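Local structure of BexL (Amycolatopsis orientalis, 4XRW) at residues T233-V237 with Y248-T252; T261-D265 with S277-T281. The protein is a di-domain aromatase/cyclase of the type II polyketide pathway to BE-7585A, and probably cyclises and aromatises the polyketide chain. All blocks are in the same frame, centred on the assembly; numbering follows the deposited sequence.

Contact 1 (T233-V237 with Y248-T252); sequences TTESV and YKQTT
Val237 pairs with Lys249, and Glu235 with Thr251 and Thr252, where antiparallel strands 231-241 and 245-250 form a beta hairpin in the seven-stranded sheet of the second helix-grip domain. Regular pairing is confined to one end, where Val237 N reaches Lys249 O at 2.9 Å and Lys249 N returns a bond to Val237 O. Past the non-hydrogen-bonded pair Ser236-Gln250 the second strand ends, and threonines take over. Glu235 N points almost straight at the hydroxyl of Thr252, with OG1 at 2.8 Å and an N-H...O angle of 175°, so a side chain replaces the expected carbonyl. Glu235 O receives Thr251 N at 2.9 Å and, more weakly, Thr252 N.

The extended Glu235 side chain, CG anti to the backbone N (chi1 180°), brings OE2 within 2.7 Å of Thr251 OG1, which donates to the anti side of the carboxylate, 26° out of its plane. Its other oxygen, OE1, forms a salt bridge with Arg221 on strand 217-225, which probably steadies the carboxylate. Just before the threonines in the chain, Gln250 is held at both ends of its amide: OE1 bonds to His260, while NE2 donates to Thr252 O at 2.8 Å, the acceptor lying close to the amide plane.

Contact 2 (T261-D265 with S277-T281); sequences TGRWD and SSEHT
Five residues on each side form an unbroken antiparallel pairing between strands 257-268 and 274-284, a beta hairpin in the sheet of the second domain, with helix 299-326 packed against the face bearing Trp264 and His280. Three hydrogen-bonded pairs, Thr261-Thr281, Arg263-Glu279 and Asp265-Ser277, contribute six backbone bonds, among them a nearly straight one from Glu279 N to Arg263 O (2.8 Å, 177°).

On the helix-facing side, Ser278 CB lies over the six-membered ring of Trp264, 4.0 Å from its centroid and 28° off the normal, a CH-pi contact. Having CG anti to the carbonyl carbon (chi1 -58°) lets the indole reach over Ser278, whose OG bonds to Ser314 of the helix. Ser314 also bonds to His280 NE2, while ND1 of that imidazole is hydrogen-bonded to NE2 of His260.

The other face is polar. Water 2 donates to Arg263 O and to Asp265 OD2 (2.7 Å) and accepts from Ser277 OG, bridging the strands through one backbone carbonyl and two side chains. Within its own strand, Arg263 NE donates to the syn lone pair of Asp265 OD1 at 3.1 Å, in the guanidinium plane. Further along, water 1 donates to Glu279 OE1 at 2.6 Å and also bonds to Thr261 OG1, and Thr281 OG1 donates to Glu279 OE2 at 2.7 Å. A curved antiparallel sheet gripping a long C-terminal helix is the hallmark of the helix-grip fold.

Both contacts belong to one antiparallel sheet, and strands 245-250 and 257-268, neighbours in it, join them: Tyr248 N lies 2.9 Å from Gly262 O, a probable hydrogen bond. Rings continue the connection, with Tyr248 CE2 3.5 Å from Trp264 NE1 and the two planes at about 35°. Each contact is partly buried, but contact 2 has five buried residues among its ten and contact 1 only three. Their chemistry follows position. Contact 1 includes the end of a strand, where threonine hydroxyls and a carboxylate supplement backbone pairing; contact 2 keeps regular register throughout, dividing into an aromatic, helix-covered face and a water-bridged polar one.

Contact 1 (T233-V237 with Y248-T252)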
# COMPACT_ATOMS: atom_id res chain seq x y z
N THR A 233 -3.02 -10.50 16.69
CA THR A 233 -2.50 -9.17 16.91
C THR A 233 -1.92 -8.72 15.57
O THR A 233 -1.02 -9.36 15.05
CB THR A 233 -1.44 -9.10 18.01
OG1 THR A 233 -1.98 -9.60 19.25
CG2 THR A 233 -1.00 -7.68 18.21
N THR A 234 -2.48 -7.66 15.01
CA THR A 234 -2.26 -7.27 13.63
C THR A 234 -1.97 -5.79 13.52
O THR A 234 -2.62 -4.99 14.18
CB THR A 234 -3.52 -7.58 12.78
OG1 THR A 234 -3.93 -8.94 13.05
CG2 THR A 234 -3.19 -7.45 11.32
N GLU A 235 -1.01 -5.42 12.66
CA GLU A 235 -0.67 -4.03 12.43
C GLU A 235 -1.00 -3.66 11.01
O GLU A 235 -0.74 -4.44 10.08
CB GLU A 235 0.81 -3.79 12.70
CG GLU A 235 1.29 -2.35 12.49
CD GLU A 235 2.80 -2.22 12.64
OE1 GLU A 235 3.29 -2.23 13.81
OE2 GLU A 235 3.50 -2.12 11.58
N SER A 236 -1.57 -2.47 10.83
CA SER A 236 -1.66 -1.82 9.54
C SER A 236 -1.25 -0.36 9.66
O SER A 236 -1.28 0.23 10.75
CB SER A 236 -3.08 -1.91 9.01
OG SER A 236 -3.95 -1.24 9.92
N VAL A 237 -0.87 0.24 8.54
CA VAL A 237 -0.58 1.66 8.48
C VAL A 237 -1.69 2.30 7.65
O VAL A 237 -2.04 1.78 6.58
CB VAL A 237 0.81 1.93 7.88
CG1 VAL A 237 0.99 3.40 7.61
CG2 VAL A 237 1.89 1.38 8.80
N TYR A 248 -5.25 2.05 3.61
CA TYR A 248 -4.35 1.34 4.50
C TYR A 248 -3.67 0.16 3.86
O TYR A 248 -4.06 -0.31 2.77
CB TYR A 248 -5.09 0.88 5.78
CG TYR A 248 -6.22 -0.11 5.54
CD1 TYR A 248 -6.00 -1.47 5.68
CD2 TYR A 248 -7.49 0.33 5.20
CE1 TYR A 248 -7.03 -2.39 5.48
CE2 TYR A 248 -8.54 -0.58 5.00
CZ TYR A 248 -8.28 -1.94 5.13
OH TYR A 248 -9.29 -2.86 4.94
N LYS A 249 -2.62 -0.29 4.53
CA LYS A 249 -1.89 -1.49 4.16
C LYS A 249 -1.59 -2.27 5.41
O LYS A 249 -1.13 -1.68 6.42
CB LYS A 249 -0.58 -1.15 3.42
CG LYS A 249 0.34 -2.36 3.27
CD LYS A 249 1.55 -2.06 2.39
CE LYS A 249 1.26 -2.23 0.91
NZ LYS A 249 2.49 -2.02 0.04
N GLN A 250 -1.82 -3.58 5.34
CA GLN A 250 -1.49 -4.48 6.44
C GLN A 250 -0.01 -4.78 6.42
O GLN A 250 0.54 -5.23 5.40
CB GLN A 250 -2.31 -5.77 6.37
CG GLN A 250 -2.18 -6.61 7.58
CD GLN A 250 -3.20 -7.77 7.66
OE1 GLN A 250 -4.29 -7.66 7.13
NE2 GLN A 250 -2.84 -8.84 8.35
N THR A 251 0.67 -4.53 7.53
CA THR A 251 2.12 -4.71 7.56
C THR A 251 2.59 -6.00 8.22
O THR A 251 3.74 -6.41 8.04
CB THR A 251 2.78 -3.52 8.25
OG1 THR A 251 2.16 -3.34 9.52
CG2 THR A 251 2.62 -2.27 7.39
N THR A 252 1.70 -6.65 8.97
CA THR A 252 1.98 -7.95 9.55
C THR A 252 1.02 -8.94 8.89
O THR A 252 -0.18 -8.93 9.17
CB THR A 252 1.79 -7.96 11.07
OG1 THR A 252 0.48 -7.48 11.38
CG2 THR A 252 2.82 -7.05 11.76

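Contact 2 (T261-D265 with S277-T281)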
# COMPACT_ATOMS: atom_id res chain seq x y z
N THR A 261 -4.15 -4.73 1.09
CA THR A 261 -4.38 -3.32 1.17
C THR A 261 -5.90 -3.12 1.17
O THR A 261 -6.67 -4.01 0.79
CB THR A 261 -3.76 -2.56 -0.01
OG1 THR A 261 -4.36 -3.01 -1.22
CG2 THR A 261 -2.27 -2.78 -0.09
N GLY A 262 -6.32 -1.95 1.62
CA GLY A 262 -7.73 -1.62 1.64
C GLY A 262 -7.97 -0.14 1.63
O GLY A 262 -7.06 0.68 1.76
N ARG A 263 -9.24 0.22 1.46
CA ARG A 263 -9.64 1.59 1.36
C ARG A 263 -11.09 1.71 1.90
O ARG A 263 -11.96 0.93 1.50
CB ARG A 263 -9.54 2.04 -0.09
CG ARG A 263 -10.13 3.38 -0.41
CD ARG A 263 -9.90 3.66 -1.88
NE ARG A 263 -10.20 5.03 -2.27
CZ ARG A 263 -9.42 5.80 -3.03
NH1 ARG A 263 -8.25 5.35 -3.49
NH2 ARG A 263 -9.81 7.04 -3.33
N TRP A 264 -11.29 2.65 2.81
CA TRP A 264 -12.63 3.07 3.23
C TRP A 264 -12.96 4.35 2.48
O TRP A 264 -12.13 5.27 2.45
CB TRP A 264 -12.70 3.35 4.74
CG TRP A 264 -12.32 2.21 5.64
CD1 TRP A 264 -11.06 1.92 6.11
CD2 TRP A 264 -13.18 1.24 6.21
NE1 TRP A 264 -11.09 0.82 6.91
CE2 TRP A 264 -12.39 0.38 6.99
CE3 TRP A 264 -14.55 1.00 6.12
CZ2 TRP A 264 -12.93 -0.70 7.69
CZ3 TRP A 264 -15.09 -0.07 6.83
CH2 TRP A 264 -14.28 -0.91 7.59
N ASP A 265 -14.16 4.45 1.90
CA ASP A 265 -14.61 5.66 1.24
C ASP A 265 -15.97 6.06 1.80
O ASP A 265 -16.78 5.21 2.11
CB ASP A 265 -14.70 5.49 -0.28
CG ASP A 265 -13.33 5.39 -0.92
OD1 ASP A 265 -12.63 6.43 -1.02
OD2 ASP A 265 -12.95 4.26 -1.29
N SER A 277 -18.12 2.60 1.94
CA SER A 277 -17.62 1.37 1.39
C SER A 277 -16.29 0.97 1.99
O SER A 277 -15.54 1.81 2.43
CB SER A 277 -17.49 1.52 -0.13
OG SER A 277 -16.63 2.61 -0.44
N SER A 278 -16.04 -0.33 1.98
CA SER A 278 -14.80 -0.95 2.40
C SER A 278 -14.30 -1.82 1.26
O SER A 278 -14.94 -2.82 0.92
CB SER A 278 -15.02 -1.80 3.64
OG SER A 278 -13.86 -2.49 4.05
N GLU A 279 -13.16 -1.43 0.68
CA GLU A 279 -12.53 -2.17 -0.41
C GLU A 279 -11.34 -2.95 0.11
O GLU A 279 -10.65 -2.49 1.01
CB GLU A 279 -12.10 -1.21 -1.51
CG GLU A 279 -11.47 -1.90 -2.73
CD GLU A 279 -9.96 -2.17 -2.62
OE1 GLU A 279 -9.29 -1.84 -1.59
OE2 GLU A 279 -9.42 -2.74 -3.59
N HIS A 280 -11.10 -4.11 -0.46
CA HIS A 280 -9.93 -4.88 -0.15
C HIS A 280 -9.26 -5.37 -1.41
O HIS A 280 -9.91 -5.80 -2.29
CB HIS A 280 -10.25 -6.10 0.68
CG HIS A 280 -10.91 -5.80 1.98
ND1 HIS A 280 -10.23 -5.78 3.17
CD2 HIS A 280 -12.20 -5.61 2.29
CE1 HIS A 280 -11.07 -5.51 4.14
NE2 HIS A 280 -12.27 -5.41 3.63
N THR A 281 -7.95 -5.30 -1.43
CA THR A 281 -7.13 -5.95 -2.46
C THR A 281 -6.19 -6.96 -1.78
O THR A 281 -5.45 -6.64 -0.80
CB THR A 281 -6.33 -4.94 -3.30
OG1 THR A 281 -7.21 -4.17 -4.13
CG2 THR A 281 -5.33 -5.67 -4.20
O HOH W 1 -6.77 -1.57 -2.01
O HOH W 2 -13.93 1.90 -0.50